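Ribonucleotide monophosphatase NagD (Escherichia coli, PDB 2C4N) removes phosphate from ribonucleoside 5'-monophosphates as a magnesium-dependent hydrolase of the HAD superfamily, and probably dephosphorylates a wide range of other nucleotides and phosphorylated compounds. Local coordinates at residues 24-32 / 56-64; 72-80 / 95-103. One frame throughout, in Å; residues are numbered along the deposited sequence.

How the contacts relate
From the N terminus, the chain leaves strand 5-9 and reaches helix 24-33, then passes through strand 38-42 and helix 49-58 into the loop that leads to strand 68-70. Contact 1 closes this first excursion by setting helix 24-33 against that loop, against one face of the parallel core sheet that includes strand 38-42. Contact 2 opens only after contact 1 has closed, so the two are in series and neither nest nor cross. It closes the passage through strand 86-90, pairing helix 71-80 with helix 94-101 on the separate parallel sheet of strands 86-90 and 105-116. The centres of contacts 1 and 2 lie about 26 Å apart, and their nearest atoms, about 9 Å apart, do not touch.

Contact 1: 24-32 / 56-64; sequences AAEFLHGIM and FATAGVDVP
L28 turns its CD1 methyl toward two valines of the facing loop. It meets V63 CG1 at 3.9 Å, and V61 CG1 lies 4.0 Å from the same L28 CD1. The V61 methyl gets there because its CG1 stands anti to the backbone N (chi1 -176°), and the two side chains cross at about a right angle. L28 CD1 also meets the F56 ring at its edge, near the ring plane, 4.2 Å from CE2.

One helical turn on, M32 bends at chi3 (-84°) and brings its CE to 3.6 Å from V63 CG1. Its sulfur meets the proline ring of P64 at the CD corner, with M32 SD 4.0 Å from P64 CD.

No hydrogen bond joins the segments directly; a water does so instead. This water lies in the H29 ring plane, 2.7 Å from NE2. It accepts from D62 N at 2.8 Å and donates to G60 O, so three groups fix its place. G60 carries the positive phi of a Schellman motif that ends helix 49-58 and turns the chain into the loop.

L28 and M32 both reach L38 of strand 38-42, and L28 and F56 share L40, while V61 rests on A20 of strand 19-20. Helix 24-33 and the exit from helix 49-58 are thereby packed over one face of the HAD core sheet.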
loop_
_atom_site.group_PDB
_atom_site.type_symbol
_atom_site.label_atom_id
_atom_site.label_comp_id
_atom_site.label_asym_id
_atom_site.label_seq_id
_atom_site.Cartn_x
_atom_site.Cartn_y
_atom_site.Cartn_z
ATOM N N ALA A 24 30.405 24.317 8.429
ATOM C CA ALA A 24 29.154 24.544 9.150
ATOM C C ALA A 24 29.220 25.748 10.083
ATOM O O ALA A 24 28.342 26.607 10.060
ATOM C CB ALA A 24 28.770 23.293 9.942
ATOM N N ALA A 25 30.262 25.808 10.905
ATOM C CA ALA A 25 30.414 26.912 11.849
ATOM C C ALA A 25 30.406 28.268 11.146
ATOM O O ALA A 25 29.653 29.167 11.521
ATOM C CB ALA A 25 31.702 26.739 12.651
ATOM N N GLU A 26 31.239 28.408 10.119
ATOM C CA GLU A 26 31.333 29.656 9.370
ATOM C C GLU A 26 30.008 29.999 8.692
ATOM O O GLU A 26 29.602 31.162 8.642
ATOM C CB GLU A 26 32.438 29.551 8.317
ATOM C CG GLU A 26 32.768 30.865 7.629
ATOM C CD GLU A 26 33.364 31.890 8.577
ATOM O OE1 GLU A 26 32.693 32.258 9.566
ATOM O OE2 GLU A 26 34.508 32.328 8.335
ATOM N N PHE A 27 29.337 28.979 8.166
ATOM C CA PHE A 27 28.057 29.168 7.495
ATOM C C PHE A 27 27.038 29.765 8.458
ATOM O O PHE A 27 26.408 30.779 8.160
ATOM C CB PHE A 27 27.542 27.825 6.968
ATOM C CG PHE A 27 26.157 27.884 6.390
ATOM C CD1 PHE A 27 25.890 28.639 5.252
ATOM C CD2 PHE A 27 25.117 27.170 6.979
ATOM C CE1 PHE A 27 24.606 28.682 4.705
ATOM C CE2 PHE A 27 23.831 27.205 6.442
ATOM C CZ PHE A 27 23.575 27.964 5.300
ATOM N N LEU A 28 26.887 29.132 9.617
ATOM C CA LEU A 28 25.933 29.593 10.619
ATOM C C LEU A 28 26.284 30.962 11.194
ATOM O O LEU A 28 25.414 31.826 11.326
ATOM C CB LEU A 28 25.826 28.562 11.744
ATOM C CG LEU A 28 25.266 27.196 11.322
ATOM C CD1 LEU A 28 25.170 26.277 12.535
ATOM C CD2 LEU A 28 23.895 27.382 10.687
ATOM N N HIS A 29 27.554 31.164 11.532
ATOM C CA HIS A 29 27.986 32.444 12.086
ATOM C C HIS A 29 27.733 33.574 11.095
ATOM O O HIS A 29 27.377 34.685 11.490
ATOM C CB HIS A 29 29.469 32.396 12.467
ATOM C CG HIS A 29 29.769 31.484 13.617
ATOM N ND1 HIS A 29 29.043 31.502 14.789
ATOM C CD2 HIS A 29 30.721 30.535 13.781
ATOM C CE1 HIS A 29 29.533 30.602 15.623
ATOM N NE2 HIS A 29 30.552 30.002 15.035
ATOM N N GLY A 30 27.910 33.286 9.809
ATOM C CA GLY A 30 27.673 34.295 8.792
ATOM C C GLY A 30 26.222 34.735 8.793
ATOM O O GLY A 30 25.918 35.922 8.663
ATOM N N ILE A 31 25.316 33.773 8.943
ATOM C CA ILE A 31 23.890 34.069 8.972
ATOM C C ILE A 31 23.520 34.890 10.201
ATOM O O ILE A 31 22.802 35.883 10.098
ATOM C CB ILE A 31 23.056 32.770 8.969
ATOM C CG1 ILE A 31 23.275 32.028 7.649
ATOM C CG2 ILE A 31 21.578 33.087 9.176
ATOM C CD1 ILE A 31 22.673 30.640 7.618
ATOM N N MET A 32 24.008 34.475 11.364
ATOM C CA MET A 32 23.699 35.185 12.596
ATOM C C MET A 32 24.312 36.583 12.606
ATOM O O MET A 32 23.691 37.529 13.097
ATOM C CB MET A 32 24.158 34.361 13.808
ATOM C CG MET A 32 23.457 33.002 13.885
ATOM S SD MET A 32 23.588 32.126 15.455
ATOM C CE MET A 32 25.140 31.327 15.286
ATOM N N PHE A 56 26.452 20.228 19.306
ATOM C CA PHE A 56 27.093 21.121 18.342
ATOM C C PHE A 56 28.396 21.691 18.902
ATOM O O PHE A 56 29.414 21.740 18.210
ATOM C CB PHE A 56 26.156 22.277 17.979
ATOM C CG PHE A 56 25.289 22.011 16.771
ATOM C CD1 PHE A 56 24.450 20.901 16.723
ATOM C CD2 PHE A 56 25.313 22.877 15.683
ATOM C CE1 PHE A 56 23.642 20.656 15.601
ATOM C CE2 PHE A 56 24.513 22.646 14.561
ATOM C CZ PHE A 56 23.675 21.529 14.522
ATOM N N ALA A 57 28.353 22.124 20.156
ATOM C CA ALA A 57 29.528 22.696 20.806
ATOM C C ALA A 57 30.638 21.654 20.930
ATOM O O ALA A 57 31.814 21.965 20.753
ATOM C CB ALA A 57 29.151 23.241 22.177
ATOM N N THR A 58 30.264 20.418 21.238
ATOM C CA THR A 58 31.238 19.339 21.363
ATOM C C THR A 58 31.931 19.148 20.014
ATOM O O THR A 58 33.110 18.791 19.947
ATOM C CB THR A 58 30.553 18.014 21.770
ATOM O OG1 THR A 58 29.945 18.161 23.059
ATOM C CG2 THR A 58 31.565 16.876 21.813
ATOM N N ALA A 59 31.187 19.402 18.941
ATOM C CA ALA A 59 31.704 19.255 17.583
ATOM C C ALA A 59 32.411 20.516 17.102
ATOM O O ALA A 59 32.882 20.578 15.967
ATOM C CB ALA A 59 30.568 18.900 16.628
ATOM N N GLY A 60 32.469 21.529 17.958
ATOM C CA GLY A 60 33.143 22.761 17.586
ATOM C C GLY A 60 32.281 23.849 16.972
ATOM O O GLY A 60 32.813 24.838 16.478
ATOM N N VAL A 61 30.960 23.681 16.999
ATOM C CA VAL A 61 30.048 24.681 16.445
ATOM C C VAL A 61 29.236 25.307 17.576
ATOM O O VAL A 61 28.487 24.619 18.269
ATOM C CB VAL A 61 29.067 24.058 15.424
ATOM C CG1 VAL A 61 28.215 25.153 14.801
ATOM C CG2 VAL A 61 29.835 23.293 14.351
ATOM N N ASP A 62 29.380 26.616 17.756
ATOM C CA ASP A 62 28.669 27.306 18.825
ATOM C C ASP A 62 27.438 28.094 18.391
ATOM O O ASP A 62 27.538 29.046 17.620
ATOM C CB ASP A 62 29.617 28.251 19.567
ATOM C CG ASP A 62 30.796 27.531 20.183
ATOM O OD1 ASP A 62 30.626 26.380 20.633
ATOM O OD2 ASP A 62 31.895 28.124 20.231
ATOM N N VAL A 63 26.277 27.688 18.899
ATOM C CA VAL A 63 25.012 28.353 18.603
ATOM C C VAL A 63 24.136 28.319 19.852
ATOM O O VAL A 63 24.342 27.498 20.741
ATOM C CB VAL A 63 24.251 27.663 17.439
ATOM C CG1 VAL A 63 25.028 27.814 16.142
ATOM C CG2 VAL A 63 24.037 26.192 17.756
ATOM N N PRO A 64 23.157 29.228 19.941
ATOM C CA PRO A 64 22.235 29.319 21.078
ATOM C C PRO A 64 21.242 28.153 21.106
ATOM O O PRO A 64 20.930 27.575 20.062
ATOM C CB PRO A 64 21.524 30.650 20.838
ATOM C CG PRO A 64 22.479 31.420 19.962
ATOM C CD PRO A 64 22.982 30.370 19.030
HETATM O O HOH W 1 31.406 27.814 16.310
#

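Contact 2: 72-80 / 95-103; sequences AMATADFLR and LIHELYKAG
E98 holds a water with two of its own oxygens: the water donates to the backbone O at 2.6 Å and to the carboxylate OE1 at 3.3 Å. From segment 72-80, R80 NH2 faces this water, but that bond is weak and too short to be certain.

The two helices belong to an α/β domain with its own parallel sheet, consistent with the cap of a HAD phosphatase. Helix 94-101 is the crossover of a β-α-β unit between strands 86-90 and 105-116, and helix 71-80 runs beside it. Their segment axes come within 8.9 Å, with N-to-C directions 25° apart, so they run nearly parallel. A72, A76 and A102 each turn CB toward the other segment. A76 CB meets E98 CB at 3.8 Å, while A72 CB packs on L95 CA and CD1. Deeper in, L79 CD1 and L99 CD2 meet at 3.7 Å; L79 continues onto F113 and I115, and L95 and L99 onto V89, so both helices sit on the sheet.

E98 is bent at chi2 (-67°), which brings OE1 back over M73, 3.9 Å from its CA. D77, three residues earlier, holds R80 by a salt bridge of 3.0 Å between D77 OD1 and R80 NH1, and D77 OD2 is hydrogen-bonded to Y69 OH. With the R80 chain extended from CG to NE, the guanidinium lies across the end of helix 94-101, where A102 CB stands over the centre of one of its faces, 4.1 Å above the plane.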
loop_
_atom_site.group_PDB
_atom_site.type_symbol
_atom_site.label_atom_id
_atom_site.label_comp_id
_atom_site.label_asym_id
_atom_site.label_seq_id
_atom_site.Cartn_x
_atom_site.Cartn_y
_atom_site.Cartn_z
ATOM N N ALA A 72 9.593 17.289 18.244
ATOM C CA ALA A 72 8.949 17.191 19.555
ATOM C C ALA A 72 8.407 18.561 19.939
ATOM O O ALA A 72 7.292 18.689 20.434
ATOM C CB ALA A 72 9.944 16.689 20.614
ATOM N N MET A 73 9.214 19.586 19.702
ATOM C CA MET A 73 8.811 20.959 19.984
ATOM C C MET A 73 7.644 21.332 19.078
ATOM O O MET A 73 6.680 21.951 19.515
ATOM C CB MET A 73 9.988 21.905 19.733
ATOM C CG MET A 73 11.194 21.627 20.619
ATOM S SD MET A 73 12.581 22.670 20.178
ATOM C CE MET A 73 13.860 22.069 21.286
ATOM N N ALA A 74 7.750 20.948 17.811
ATOM C CA ALA A 74 6.709 21.230 16.827
ATOM C C ALA A 74 5.409 20.537 17.201
ATOM O O ALA A 74 4.328 21.101 17.035
ATOM C CB ALA A 74 7.166 20.787 15.435
ATOM N N THR A 75 5.513 19.316 17.716
ATOM C CA THR A 75 4.327 18.566 18.127
ATOM C C THR A 75 3.663 19.261 19.314
ATOM O O THR A 75 2.441 19.375 19.375
ATOM C CB THR A 75 4.689 17.119 18.515
ATOM O OG1 THR A 75 5.170 16.422 17.358
ATOM C CG2 THR A 75 3.472 16.397 19.081
ATOM N N ALA A 76 4.472 19.736 20.254
ATOM C CA ALA A 76 3.934 20.436 21.417
ATOM C C ALA A 76 3.245 21.716 20.951
ATOM O O ALA A 76 2.164 22.051 21.426
ATOM C CB ALA A 76 5.060 20.771 22.410
ATOM N N ASP A 77 3.871 22.425 20.014
ATOM C CA ASP A 77 3.301 23.662 19.491
ATOM C C ASP A 77 1.990 23.383 18.774
ATOM O O ASP A 77 1.060 24.183 18.832
ATOM C CB ASP A 77 4.268 24.353 18.525
ATOM C CG ASP A 77 5.383 25.094 19.243
ATOM O OD1 ASP A 77 5.190 25.457 20.421
ATOM O OD2 ASP A 77 6.442 25.333 18.624
ATOM N N PHE A 78 1.927 22.244 18.093
ATOM C CA PHE A 78 0.724 21.841 17.378
ATOM C C PHE A 78 -0.415 21.582 18.365
ATOM O O PHE A 78 -1.535 22.051 18.177
ATOM C CB PHE A 78 1.026 20.579 16.561
ATOM C CG PHE A 78 -0.189 19.932 15.949
ATOM C CD1 PHE A 78 -1.014 19.104 16.708
ATOM C CD2 PHE A 78 -0.507 20.147 14.610
ATOM C CE1 PHE A 78 -2.136 18.498 16.145
ATOM C CE2 PHE A 78 -1.629 19.544 14.039
ATOM C CZ PHE A 78 -2.446 18.720 14.807
ATOM N N LEU A 79 -0.109 20.847 19.426
ATOM C CA LEU A 79 -1.096 20.485 20.438
ATOM C C LEU A 79 -1.518 21.632 21.355
ATOM O O LEU A 79 -2.625 21.626 21.904
ATOM C CB LEU A 79 -0.557 19.316 21.264
ATOM C CG LEU A 79 -0.363 18.038 20.434
ATOM C CD1 LEU A 79 0.358 16.978 21.241
ATOM C CD2 LEU A 79 -1.719 17.540 19.975
ATOM N N ARG A 80 -0.635 22.607 21.532
ATOM C CA ARG A 80 -0.937 23.761 22.369
ATOM C C ARG A 80 -2.213 24.423 21.885
ATOM O O ARG A 80 -3.067 24.805 22.681
ATOM C CB ARG A 80 0.193 24.790 22.301
ATOM C CG ARG A 80 1.195 24.723 23.428
ATOM C CD ARG A 80 2.081 25.964 23.421
ATOM N NE ARG A 80 3.106 25.894 24.456
ATOM C CZ ARG A 80 4.255 25.242 24.334
ATOM N NH1 ARG A 80 4.548 24.602 23.209
ATOM N NH2 ARG A 80 5.106 25.222 25.349
ATOM N N LEU A 95 10.124 14.993 24.399
ATOM C CA LEU A 95 8.709 15.101 24.051
ATOM C C LEU A 95 7.814 15.194 25.286
ATOM O O LEU A 95 6.903 16.023 25.348
ATOM C CB LEU A 95 8.275 13.900 23.208
ATOM C CG LEU A 95 6.782 13.843 22.848
ATOM C CD1 LEU A 95 6.412 15.048 21.982
ATOM C CD2 LEU A 95 6.470 12.539 22.114
ATOM N N ILE A 96 8.078 14.338 26.268
ATOM C CA ILE A 96 7.284 14.323 27.491
ATOM C C ILE A 96 7.321 15.674 28.201
ATOM O O ILE A 96 6.278 16.215 28.574
ATOM C CB ILE A 96 7.784 13.232 28.473
ATOM C CG1 ILE A 96 7.688 11.847 27.820
ATOM C CG2 ILE A 96 6.959 13.271 29.760
ATOM C CD1 ILE A 96 6.270 11.386 27.532
ATOM N N HIS A 97 8.518 16.215 28.387
ATOM C CA HIS A 97 8.666 17.496 29.060
ATOM C C HIS A 97 7.978 18.619 28.289
ATOM O O HIS A 97 7.344 19.492 28.883
ATOM C CB HIS A 97 10.144 17.828 29.250
ATOM C CG HIS A 97 10.380 18.973 30.182
ATOM N ND1 HIS A 97 10.080 18.908 31.526
ATOM C CD2 HIS A 97 10.845 20.225 29.960
ATOM C CE1 HIS A 97 10.348 20.073 32.090
ATOM N NE2 HIS A 97 10.813 20.887 31.162
ATOM N N GLU A 98 8.108 18.598 26.964
ATOM C CA GLU A 98 7.478 19.608 26.123
ATOM C C GLU A 98 5.964 19.579 26.277
ATOM O O GLU A 98 5.325 20.623 26.342
ATOM C CB GLU A 98 7.840 19.388 24.651
ATOM C CG GLU A 98 9.271 19.736 24.280
ATOM C CD GLU A 98 9.561 21.224 24.373
ATOM O OE1 GLU A 98 8.811 22.027 23.772
ATOM O OE2 GLU A 98 10.550 21.594 25.039
ATOM N N LEU A 99 5.390 18.380 26.329
ATOM C CA LEU A 99 3.946 18.238 26.483
ATOM C C LEU A 99 3.470 18.770 27.837
ATOM O O LEU A 99 2.432 19.426 27.922
ATOM C CB LEU A 99 3.538 16.767 26.314
ATOM C CG LEU A 99 3.782 16.226 24.894
ATOM C CD1 LEU A 99 3.437 14.755 24.802
ATOM C CD2 LEU A 99 2.940 17.021 23.924
ATOM N N TYR A 100 4.223 18.479 28.894
ATOM C CA TYR A 100 3.869 18.969 30.224
ATOM C C TYR A 100 3.888 20.494 30.237
ATOM O O TYR A 100 3.029 21.123 30.850
ATOM C CB TYR A 100 4.836 18.411 31.279
ATOM C CG TYR A 100 4.445 17.040 31.780
ATOM C CD1 TYR A 100 5.335 15.973 31.739
ATOM C CD2 TYR A 100 3.162 16.807 32.264
ATOM C CE1 TYR A 100 4.947 14.703 32.160
ATOM C CE2 TYR A 100 2.769 15.552 32.691
ATOM C CZ TYR A 100 3.661 14.506 32.631
ATOM O OH TYR A 100 3.247 13.259 33.019
ATOM N N LYS A 101 4.866 21.082 29.553
ATOM C CA LYS A 101 4.975 22.536 29.477
ATOM C C LYS A 101 3.845 23.124 28.631
ATOM O O LYS A 101 3.533 24.309 28.741
ATOM C CB LYS A 101 6.337 22.949 28.894
ATOM C CG LYS A 101 7.530 22.580 29.767
ATOM C CD LYS A 101 7.416 23.169 31.170
ATOM C CE LYS A 101 8.429 24.285 31.422
ATOM N NZ LYS A 101 8.255 25.463 30.529
ATOM N N ALA A 102 3.236 22.291 27.787
ATOM C CA ALA A 102 2.128 22.723 26.939
ATOM C C ALA A 102 0.801 22.545 27.685
ATOM O O ALA A 102 -0.272 22.712 27.105
ATOM C CB ALA A 102 2.106 21.925 25.643
ATOM N N GLY A 103 0.886 22.186 28.964
ATOM C CA GLY A 103 -0.303 22.016 29.782
ATOM C C GLY A 103 -0.998 20.670 29.720
ATOM O O GLY A 103 -2.148 20.546 30.137
HETATM O O HOH W 2 5.995 22.911 25.205
#